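Local structure of carbohydrate esterase family 2 (CE2) (Chaetomium olivicolor, 4XVH) at residues K142-L147 with A313-V318; D206-N211 with A249-L254; L253-M258 with A289-W294. The protein probably removes acetyl groups from xylan or related plant polysaccharides, as a two-domain carbohydrate esterase of family 2 with an SGNH-type hydrolase domain. One frame throughout, in Å; residues are numbered along the deposited sequence.

All three contacts lie in the hydrolase domain, an alpha/beta fold of the SGNH type built on a five-stranded parallel sheet. Contacts 2 and 3 are neighbours in that sheet, with centres about 10 Å apart: strand 250-254 pairs with strand 207-211 in contact 2 and with the edge strand 289-292 in contact 3, so Leu253 and Leu254 serve both. Contact 1, where helices 144-151 and 309-327 meet over the sheet, has its centre about 14 Å from that of contact 2 and about 12 Å from that of contact 3. Along the chain, contacts 2 and 3 fall inside the loop that contact 1 closes. Tyr144, Glu315, Leu254 and Trp294 pack where the three contacts join, tying helices to sheet.

Contact 1. Residues K142-L147 with A313-V318; sequences KTYGVL and AAEGEV
Tyr144, Leu147 and Gly316 carry most of this contact, in which the first turn of helix 144-151 settles against the N-terminal half of helix 309-327. The two backbones come very close, with Tyr144 CA and Gly316 CA 4.0 Å apart. Gly316 has no side chain to hold the helices apart, and its CA approaches Tyr144 O to 3.5 Å in a CA-H...O contact. One turn along, Leu147 reaches past the glycine: its CG stands anti to the carbonyl carbon (chi1 -70°), and the CD1 branch lies 3.6 Å from Ala313 CA and 3.9 Å from Ala313 CB. In the SGNH-type alpha/beta fold of this domain, these helices pack beside each other over the parallel sheet, and Val146 faces strand 155-160 at Tyr156 and Val158. Tyr144 starts toward the partner helix and then turns from it. Its CB meets Glu315 CB at 4.0 Å, while CG, held between the backbone N and the carbonyl carbon (chi1 73°), sends the ring toward the sheet, onto Leu254 and Trp294. There its hydroxyl hydrogen-bonds Thr120 OG1. Tyr144 N hydrogen-bonds His312 ND1, one residue before Ala313 on helix 309-327.

Contact 2. Residues D206-N211 with A249-L254; sequences DAVVIN and AHFFLL
The rings of Phe251 and Phe252 lie on opposite faces of the sheet at two adjacent parallel strands, 207-211 and 250-254, in the core of the SGNH-type alpha/beta domain. Val208 runs alongside the Phe251 ring and meets it obliquely, CB reaching CD2 at 3.6 Å, while Ile210 CD1 sits at the ring's edge, near its plane. Phe252 has Val208 O at its edge, and Ala207 CB comes in obliquely to Phe252 CE1 at 3.7 Å; beyond the pair, the ring stacks with His290. The strand axes are 4.7 Å apart and their directions differ by 18°. Five backbone hydrogen bonds join the two segments, beginning with His250 N to Asp206 O just ahead of strand 207-211 and ending with Leu254 N to Ile210 O.

On the face with Phe251, Ile210 and Leu253 run side by side, CD1 of Ile210 lying 3.9 Å from CD2 of Leu253, and Val239 of helix 228-243 covers Ile210 and Phe251. On the face with Phe252, Val209 turns CG1 away from its own N (chi1 178°), where it meets Leu254 CD1 at 3.8 Å, and helix 309-327 packs there through Leu327 and Glu315. Asp206 has its carboxylate turned elsewhere, OD2 accepting from Gln111 N. At the C-terminal end of the pair, one water lies within hydrogen-bonding distance of Ile210 O and Leu254 O, and a second lies 2.8 Å from Leu254 O and 2.8 Å from Asn211 OD1.

Contact 3. Residues L253-M258 with A289-W294; sequences LLNSPM and AHFVDW
Strand 289-292 runs parallel to strand 250-254 at the sheet's edge, and two backbone hydrogen bonds, Leu253 N to His290 O at 2.9 Å and Val292 N to Leu253 O, pair them before both chains leave the sheet still running the same way. Beyond the strands Asn255 takes over with its amide. OD1 accepts from Trp294 N at 2.7 Å, in the carbonyl plane on a lone pair, while ND2 donates almost straight (171°) to Asp293 OD1, in the amide plane. CG of Asn255 lies between its backbone N and carbonyl carbon (chi1 54°), which turns the amide across to the other chain. ND2 also sits at the edge of the Phe291 ring, the amide and ring planes 89° apart. Pro257 sets CB, CG and CD over one face of Trp294, CB 3.5 Å from the centroid of the five-membered ring in a CH-pi contact. The two strands belong to one beta-alpha-beta unit with helix 270-285, whose Thr275 OG1 is a further partner of Asn255 ND2. With both amide ends bonded, the rotation of Asn255 is fixed, and the nearby carboxylate would probably polarise its N-H groups.

Contact 1. Residues K142-L147 with A313-V318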
loop_
_atom_site.group_PDB
_atom_site.type_symbol
_atom_site.label_atom_id
_atom_site.label_comp_id
_atom_site.label_asym_id
_atom_site.label_seq_id
_atom_site.Cartn_x
_atom_site.Cartn_y
_atom_site.Cartn_z
ATOM N N LYS A 142 -4.413 -1.529 7.949
ATOM C CA LYS A 142 -4.058 -2.684 8.782
ATOM C C LYS A 142 -3.045 -3.608 8.117
ATOM O O LYS A 142 -2.784 -4.706 8.620
ATOM C CB LYS A 142 -5.296 -3.504 9.147
ATOM C CG LYS A 142 -6.198 -2.779 10.176
ATOM C CD LYS A 142 -7.203 -3.771 10.825
ATOM C CE LYS A 142 -7.972 -3.104 11.964
ATOM N NZ LYS A 142 -8.920 -4.087 12.641
ATOM N N THR A 143 -2.487 -3.189 6.982
ATOM C CA THR A 143 -1.550 -4.063 6.256
ATOM C C THR A 143 -0.178 -4.107 6.932
ATOM O O THR A 143 0.182 -3.191 7.659
ATOM C CB THR A 143 -1.349 -3.620 4.800
ATOM O OG1 THR A 143 -0.969 -2.228 4.762
ATOM C CG2 THR A 143 -2.665 -3.854 3.981
ATOM N N TYR A 144 0.596 -5.156 6.636
ATOM C CA TYR A 144 1.941 -5.340 7.190
ATOM C C TYR A 144 2.808 -4.093 6.916
ATOM O O TYR A 144 3.557 -3.642 7.779
ATOM C CB TYR A 144 2.610 -6.606 6.587
ATOM C CG TYR A 144 3.013 -6.357 5.143
ATOM C CD1 TYR A 144 2.055 -6.332 4.111
ATOM C CD2 TYR A 144 4.330 -6.038 4.826
ATOM C CE1 TYR A 144 2.420 -6.026 2.792
ATOM C CE2 TYR A 144 4.703 -5.743 3.531
ATOM C CZ TYR A 144 3.745 -5.741 2.512
ATOM O OH TYR A 144 4.159 -5.419 1.226
ATOM N N GLY A 145 2.699 -3.503 5.724
ATOM C CA GLY A 145 3.598 -2.387 5.422
ATOM C C GLY A 145 3.255 -1.129 6.208
ATOM O O GLY A 145 4.126 -0.415 6.708
ATOM N N VAL A 146 1.965 -0.830 6.296
ATOM C CA VAL A 146 1.517 0.318 7.096
ATOM C C VAL A 146 1.759 0.136 8.605
ATOM O O VAL A 146 2.193 1.069 9.307
ATOM C CB VAL A 146 0.035 0.580 6.798
ATOM C CG1 VAL A 146 -0.533 1.648 7.764
ATOM C CG2 VAL A 146 -0.077 1.016 5.295
ATOM N N LEU A 147 1.498 -1.064 9.109
ATOM C CA LEU A 147 1.729 -1.332 10.520
ATOM C C LEU A 147 3.243 -1.195 10.877
ATOM O O LEU A 147 3.597 -0.713 11.954
ATOM C CB LEU A 147 1.202 -2.723 10.881
ATOM C CG LEU A 147 -0.329 -2.856 10.861
ATOM C CD1 LEU A 147 -0.737 -4.290 11.307
ATOM C CD2 LEU A 147 -0.942 -1.778 11.794
ATOM N N ALA A 313 -0.468 -8.338 10.902
ATOM C CA ALA A 313 0.108 -7.668 12.052
ATOM C C ALA A 313 1.437 -8.358 12.409
ATOM O O ALA A 313 2.426 -7.700 12.771
ATOM C CB ALA A 313 -0.866 -7.671 13.234
ATOM N N ALA A 314 1.464 -9.689 12.305
ATOM C CA ALA A 314 2.677 -10.456 12.625
ATOM C C ALA A 314 3.853 -10.072 11.704
ATOM O O ALA A 314 4.992 -9.871 12.162
ATOM C CB ALA A 314 2.387 -11.947 12.542
ATOM N N GLU A 315 3.596 -9.912 10.413
ATOM C CA GLU A 315 4.703 -9.547 9.500
ATOM C C GLU A 315 5.039 -8.061 9.632
ATOM O O GLU A 315 6.177 -7.631 9.368
ATOM C CB GLU A 315 4.346 -9.879 8.048
ATOM C CG GLU A 315 5.469 -9.670 7.023
ATOM C CD GLU A 315 6.624 -10.643 7.157
ATOM O OE1 GLU A 315 6.542 -11.591 7.986
ATOM O OE2 GLU A 315 7.621 -10.440 6.411
ATOM N N GLY A 316 4.061 -7.273 10.063
ATOM C CA GLY A 316 4.325 -5.858 10.312
ATOM C C GLY A 316 5.427 -5.721 11.349
ATOM O O GLY A 316 6.340 -4.887 11.233
ATOM N N GLU A 317 5.356 -6.558 12.374
ATOM C CA GLU A 317 6.394 -6.558 13.422
ATOM C C GLU A 317 7.731 -7.023 12.886
ATOM O O GLU A 317 8.777 -6.440 13.181
ATOM C CB GLU A 317 5.992 -7.470 14.584
ATOM C CG GLU A 317 5.412 -6.717 15.734
ATOM C CD GLU A 317 6.395 -5.676 16.321
ATOM O OE1 GLU A 317 7.506 -6.044 16.807
ATOM O OE2 GLU A 317 6.038 -4.476 16.284
ATOM N N VAL A 318 7.706 -8.102 12.113
ATOM C CA VAL A 318 8.940 -8.589 11.502
ATOM C C VAL A 318 9.576 -7.485 10.643
ATOM O O VAL A 318 10.776 -7.219 10.718
ATOM C CB VAL A 318 8.680 -9.830 10.628
ATOM C CG1 VAL A 318 9.857 -10.114 9.713
ATOM C CG2 VAL A 318 8.351 -11.047 11.519
#

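Contact 2. Residues D206-N211 with A249-L254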
loop_
_atom_site.group_PDB
_atom_site.type_symbol
_atom_site.label_atom_id
_atom_site.label_comp_id
_atom_site.label_asym_id
_atom_site.label_seq_id
_atom_site.Cartn_x
_atom_site.Cartn_y
_atom_site.Cartn_z
ATOM N N ASP A 206 13.502 6.682 3.226
ATOM C CA ASP A 206 14.620 6.032 3.878
ATOM C C ASP A 206 14.631 4.553 3.551
ATOM O O ASP A 206 15.695 3.907 3.503
ATOM C CB ASP A 206 14.530 6.195 5.386
ATOM C CG ASP A 206 14.431 7.627 5.798
ATOM O OD1 ASP A 206 15.488 8.231 6.046
ATOM O OD2 ASP A 206 13.301 8.144 5.901
ATOM N N ALA A 207 13.430 4.029 3.339
ATOM C CA ALA A 207 13.252 2.615 3.091
ATOM C C ALA A 207 12.220 2.428 1.998
ATOM O O ALA A 207 11.225 3.156 1.952
ATOM C CB ALA A 207 12.799 1.899 4.365
ATOM N N VAL A 208 12.459 1.428 1.150
ATOM C CA VAL A 208 11.547 1.043 0.095
ATOM C C VAL A 208 11.290 -0.444 0.221
ATOM O O VAL A 208 12.234 -1.261 0.173
ATOM C CB VAL A 208 12.103 1.349 -1.290
ATOM C CG1 VAL A 208 11.200 0.732 -2.398
ATOM C CG2 VAL A 208 12.246 2.869 -1.471
ATOM N N VAL A 209 10.011 -0.765 0.411
ATOM C CA VAL A 209 9.545 -2.127 0.635
ATOM C C VAL A 209 8.900 -2.653 -0.639
ATOM O O VAL A 209 8.030 -1.987 -1.219
ATOM C CB VAL A 209 8.522 -2.203 1.782
ATOM C CG1 VAL A 209 8.038 -3.661 1.943
ATOM C CG2 VAL A 209 9.149 -1.664 3.095
ATOM N N ILE A 210 9.366 -3.797 -1.121
ATOM C CA ILE A 210 8.779 -4.336 -2.345
ATOM C C ILE A 210 8.290 -5.748 -2.106
ATOM O O ILE A 210 9.075 -6.602 -1.716
ATOM C CB ILE A 210 9.783 -4.338 -3.507
ATOM C CG1 ILE A 210 10.269 -2.904 -3.775
ATOM C CG2 ILE A 210 9.133 -4.984 -4.749
ATOM C CD1 ILE A 210 11.454 -2.817 -4.685
ATOM N N ASN A 211 7.006 -5.987 -2.385
ATOM C CA ASN A 211 6.406 -7.303 -2.229
ATOM C C ASN A 211 5.657 -7.702 -3.506
ATOM O O ASN A 211 4.464 -7.419 -3.667
ATOM C CB ASN A 211 5.468 -7.281 -1.022
ATOM C CG ASN A 211 4.835 -8.635 -0.720
ATOM O OD1 ASN A 211 4.793 -9.545 -1.551
ATOM N ND2 ASN A 211 4.291 -8.745 0.482
ATOM N N ALA A 249 18.314 4.994 -0.398
ATOM C CA ALA A 249 17.320 4.193 0.331
ATOM C C ALA A 249 17.799 2.767 0.546
ATOM O O ALA A 249 18.523 2.226 -0.299
ATOM C CB ALA A 249 15.989 4.168 -0.427
ATOM N N HIS A 250 17.378 2.148 1.650
ATOM C CA HIS A 250 17.514 0.703 1.788
ATOM C C HIS A 250 16.277 0.016 1.218
ATOM O O HIS A 250 15.162 0.536 1.332
ATOM C CB HIS A 250 17.717 0.300 3.245
ATOM C CG HIS A 250 19.098 0.595 3.744
ATOM N ND1 HIS A 250 19.967 -0.387 4.161
ATOM C CD2 HIS A 250 19.768 1.766 3.867
ATOM C CE1 HIS A 250 21.121 0.162 4.509
ATOM N NE2 HIS A 250 21.018 1.469 4.359
ATOM N N PHE A 251 16.479 -1.151 0.606
ATOM C CA PHE A 251 15.369 -1.863 -0.022
ATOM C C PHE A 251 15.082 -3.171 0.717
ATOM O O PHE A 251 16.017 -3.925 1.071
ATOM C CB PHE A 251 15.688 -2.121 -1.512
ATOM C CG PHE A 251 15.676 -0.861 -2.339
ATOM C CD1 PHE A 251 16.729 0.039 -2.252
ATOM C CD2 PHE A 251 14.570 -0.548 -3.130
ATOM C CE1 PHE A 251 16.731 1.209 -2.978
ATOM C CE2 PHE A 251 14.536 0.614 -3.862
ATOM C CZ PHE A 251 15.620 1.515 -3.782
ATOM N N PHE A 252 13.794 -3.437 0.924
ATOM C CA PHE A 252 13.316 -4.590 1.670
ATOM C C PHE A 252 12.432 -5.425 0.756
ATOM O O PHE A 252 11.298 -5.039 0.430
ATOM C CB PHE A 252 12.598 -4.116 2.945
ATOM C CG PHE A 252 13.536 -3.375 3.865
ATOM C CD1 PHE A 252 13.768 -2.009 3.681
ATOM C CD2 PHE A 252 14.315 -4.060 4.792
ATOM C CE1 PHE A 252 14.699 -1.319 4.457
ATOM C CE2 PHE A 252 15.265 -3.347 5.595
ATOM C CZ PHE A 252 15.433 -1.983 5.418
ATOM N N LEU A 253 12.980 -6.564 0.339
ATOM C CA LEU A 253 12.363 -7.441 -0.655
ATOM C C LEU A 253 11.748 -8.665 0.013
ATOM O O LEU A 253 12.446 -9.480 0.620
ATOM C CB LEU A 253 13.404 -7.867 -1.700
ATOM C CG LEU A 253 14.255 -6.739 -2.301
ATOM C CD1 LEU A 253 15.155 -7.241 -3.459
ATOM C CD2 LEU A 253 13.442 -5.557 -2.789
ATOM N N LEU A 254 10.439 -8.784 -0.077
ATOM C CA LEU A 254 9.728 -9.837 0.651
ATOM C C LEU A 254 9.257 -10.956 -0.261
ATOM O O LEU A 254 8.851 -10.716 -1.388
ATOM C CB LEU A 254 8.491 -9.276 1.372
ATOM C CG LEU A 254 8.639 -8.512 2.692
ATOM C CD1 LEU A 254 9.345 -7.165 2.515
ATOM C CD2 LEU A 254 7.217 -8.330 3.339
HETATM O O HOH W 1 9.170 -8.933 -3.559
HETATM O O HOH W 2 6.454 -11.627 -2.453
#

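Contact 3. Residues L253-M258 with A289-W294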
loop_
_atom_site.group_PDB
_atom_site.type_symbol
_atom_site.label_atom_id
_atom_site.label_comp_id
_atom_site.label_asym_id
_atom_site.label_seq_id
_atom_site.Cartn_x
_atom_site.Cartn_y
_atom_site.Cartn_z
ATOM N N LEU A 253 12.980 -6.564 0.339
ATOM C CA LEU A 253 12.363 -7.441 -0.655
ATOM C C LEU A 253 11.748 -8.665 0.013
ATOM O O LEU A 253 12.446 -9.480 0.620
ATOM C CB LEU A 253 13.404 -7.867 -1.700
ATOM C CG LEU A 253 14.255 -6.739 -2.301
ATOM C CD1 LEU A 253 15.155 -7.241 -3.459
ATOM C CD2 LEU A 253 13.442 -5.557 -2.789
ATOM N N LEU A 254 10.439 -8.784 -0.077
ATOM C CA LEU A 254 9.728 -9.837 0.651
ATOM C C LEU A 254 9.257 -10.956 -0.261
ATOM O O LEU A 254 8.851 -10.716 -1.388
ATOM C CB LEU A 254 8.491 -9.276 1.372
ATOM C CG LEU A 254 8.639 -8.512 2.692
ATOM C CD1 LEU A 254 9.345 -7.165 2.515
ATOM C CD2 LEU A 254 7.217 -8.330 3.339
ATOM N N ASN A 255 9.262 -12.179 0.255
ATOM C CA ASN A 255 8.615 -13.252 -0.442
ATOM C C ASN A 255 7.140 -13.304 0.007
ATOM O O ASN A 255 6.684 -12.520 0.863
ATOM C CB ASN A 255 9.350 -14.577 -0.193
ATOM C CG ASN A 255 9.513 -14.875 1.271
ATOM O OD1 ASN A 255 8.919 -14.207 2.098
ATOM N ND2 ASN A 255 10.319 -15.892 1.600
ATOM N N SER A 256 6.397 -14.227 -0.558
ATOM C CA SER A 256 4.937 -14.174 -0.467
ATOM C C SER A 256 4.337 -15.122 0.563
ATOM O O SER A 256 4.581 -16.328 0.509
ATOM C CB SER A 256 4.338 -14.516 -1.826
ATOM O OG SER A 256 2.946 -14.644 -1.689
ATOM N N PRO A 257 3.501 -14.587 1.463
ATOM C CA PRO A 257 2.749 -15.420 2.411
ATOM C C PRO A 257 1.691 -16.292 1.712
ATOM O O PRO A 257 1.174 -17.223 2.331
ATOM C CB PRO A 257 2.074 -14.384 3.325
ATOM C CG PRO A 257 1.811 -13.209 2.392
ATOM C CD PRO A 257 3.104 -13.165 1.556
ATOM N N MET A 258 1.380 -15.993 0.444
ATOM C CA MET A 258 0.403 -16.782 -0.306
ATOM C C MET A 258 1.028 -17.866 -1.176
ATOM O O MET A 258 0.300 -18.725 -1.672
ATOM C CB MET A 258 -0.467 -15.868 -1.183
ATOM C CG MET A 258 -1.340 -14.929 -0.362
ATOM S SD MET A 258 -2.365 -13.730 -1.275
ATOM C CE MET A 258 -3.571 -14.853 -2.041
ATOM N N ALA A 289 20.312 -3.590 0.017
ATOM C CA ALA A 289 19.178 -4.482 -0.238
ATOM C C ALA A 289 19.088 -5.522 0.862
ATOM O O ALA A 289 20.113 -6.009 1.342
ATOM C CB ALA A 289 19.316 -5.164 -1.581
ATOM N N HIS A 290 17.870 -5.903 1.220
ATOM C CA HIS A 290 17.651 -6.810 2.338
ATOM C C HIS A 290 16.512 -7.747 2.028
ATOM O O HIS A 290 15.434 -7.287 1.613
ATOM C CB HIS A 290 17.319 -6.018 3.610
ATOM C CG HIS A 290 18.299 -4.931 3.909
ATOM N ND1 HIS A 290 19.421 -5.139 4.684
ATOM C CD2 HIS A 290 18.336 -3.634 3.528
ATOM C CE1 HIS A 290 20.119 -4.015 4.755
ATOM N NE2 HIS A 290 19.467 -3.081 4.078
ATOM N N PHE A 291 16.715 -9.043 2.281
ATOM C CA PHE A 291 15.611 -10.010 2.152
ATOM C C PHE A 291 14.820 -10.101 3.440
ATOM O O PHE A 291 15.388 -10.173 4.536
ATOM C CB PHE A 291 16.132 -11.411 1.773
ATOM C CG PHE A 291 15.149 -12.535 2.081
ATOM C CD1 PHE A 291 14.012 -12.710 1.316
ATOM C CD2 PHE A 291 15.382 -13.425 3.149
ATOM C CE1 PHE A 291 13.098 -13.753 1.615
ATOM C CE2 PHE A 291 14.498 -14.468 3.427
ATOM C CZ PHE A 291 13.368 -14.627 2.657
ATOM N N VAL A 292 13.498 -10.072 3.326
ATOM C CA VAL A 292 12.672 -10.170 4.518
ATOM C C VAL A 292 11.700 -11.332 4.281
ATOM O O VAL A 292 10.918 -11.323 3.329
ATOM C CB VAL A 292 11.908 -8.827 4.814
ATOM C CG1 VAL A 292 10.936 -9.012 5.998
ATOM C CG2 VAL A 292 12.899 -7.674 5.060
ATOM N N ASP A 293 11.763 -12.351 5.135
ATOM C CA ASP A 293 10.917 -13.528 4.960
ATOM C C ASP A 293 9.498 -13.284 5.439
ATOM O O ASP A 293 9.295 -12.589 6.422
ATOM C CB ASP A 293 11.514 -14.720 5.708
ATOM C CG ASP A 293 10.774 -15.993 5.446
ATOM O OD1 ASP A 293 10.515 -16.336 4.260
ATOM O OD2 ASP A 293 10.451 -16.664 6.444
ATOM N N TRP A 294 8.529 -13.846 4.721
ATOM C CA TRP A 294 7.152 -13.891 5.169
ATOM C C TRP A 294 6.690 -15.345 5.028
ATOM O O TRP A 294 6.387 -15.822 3.931
ATOM C CB TRP A 294 6.260 -12.926 4.361
ATOM C CG TRP A 294 4.919 -12.646 4.996
ATOM C CD1 TRP A 294 4.322 -13.347 6.008
ATOM C CD2 TRP A 294 4.023 -11.560 4.670
ATOM N NE1 TRP A 294 3.101 -12.761 6.338
ATOM C CE2 TRP A 294 2.897 -11.668 5.531
ATOM C CE3 TRP A 294 4.070 -10.508 3.737
ATOM C CZ2 TRP A 294 1.816 -10.760 5.490
ATOM C CZ3 TRP A 294 2.998 -9.602 3.691
ATOM C CH2 TRP A 294 1.885 -9.744 4.570
#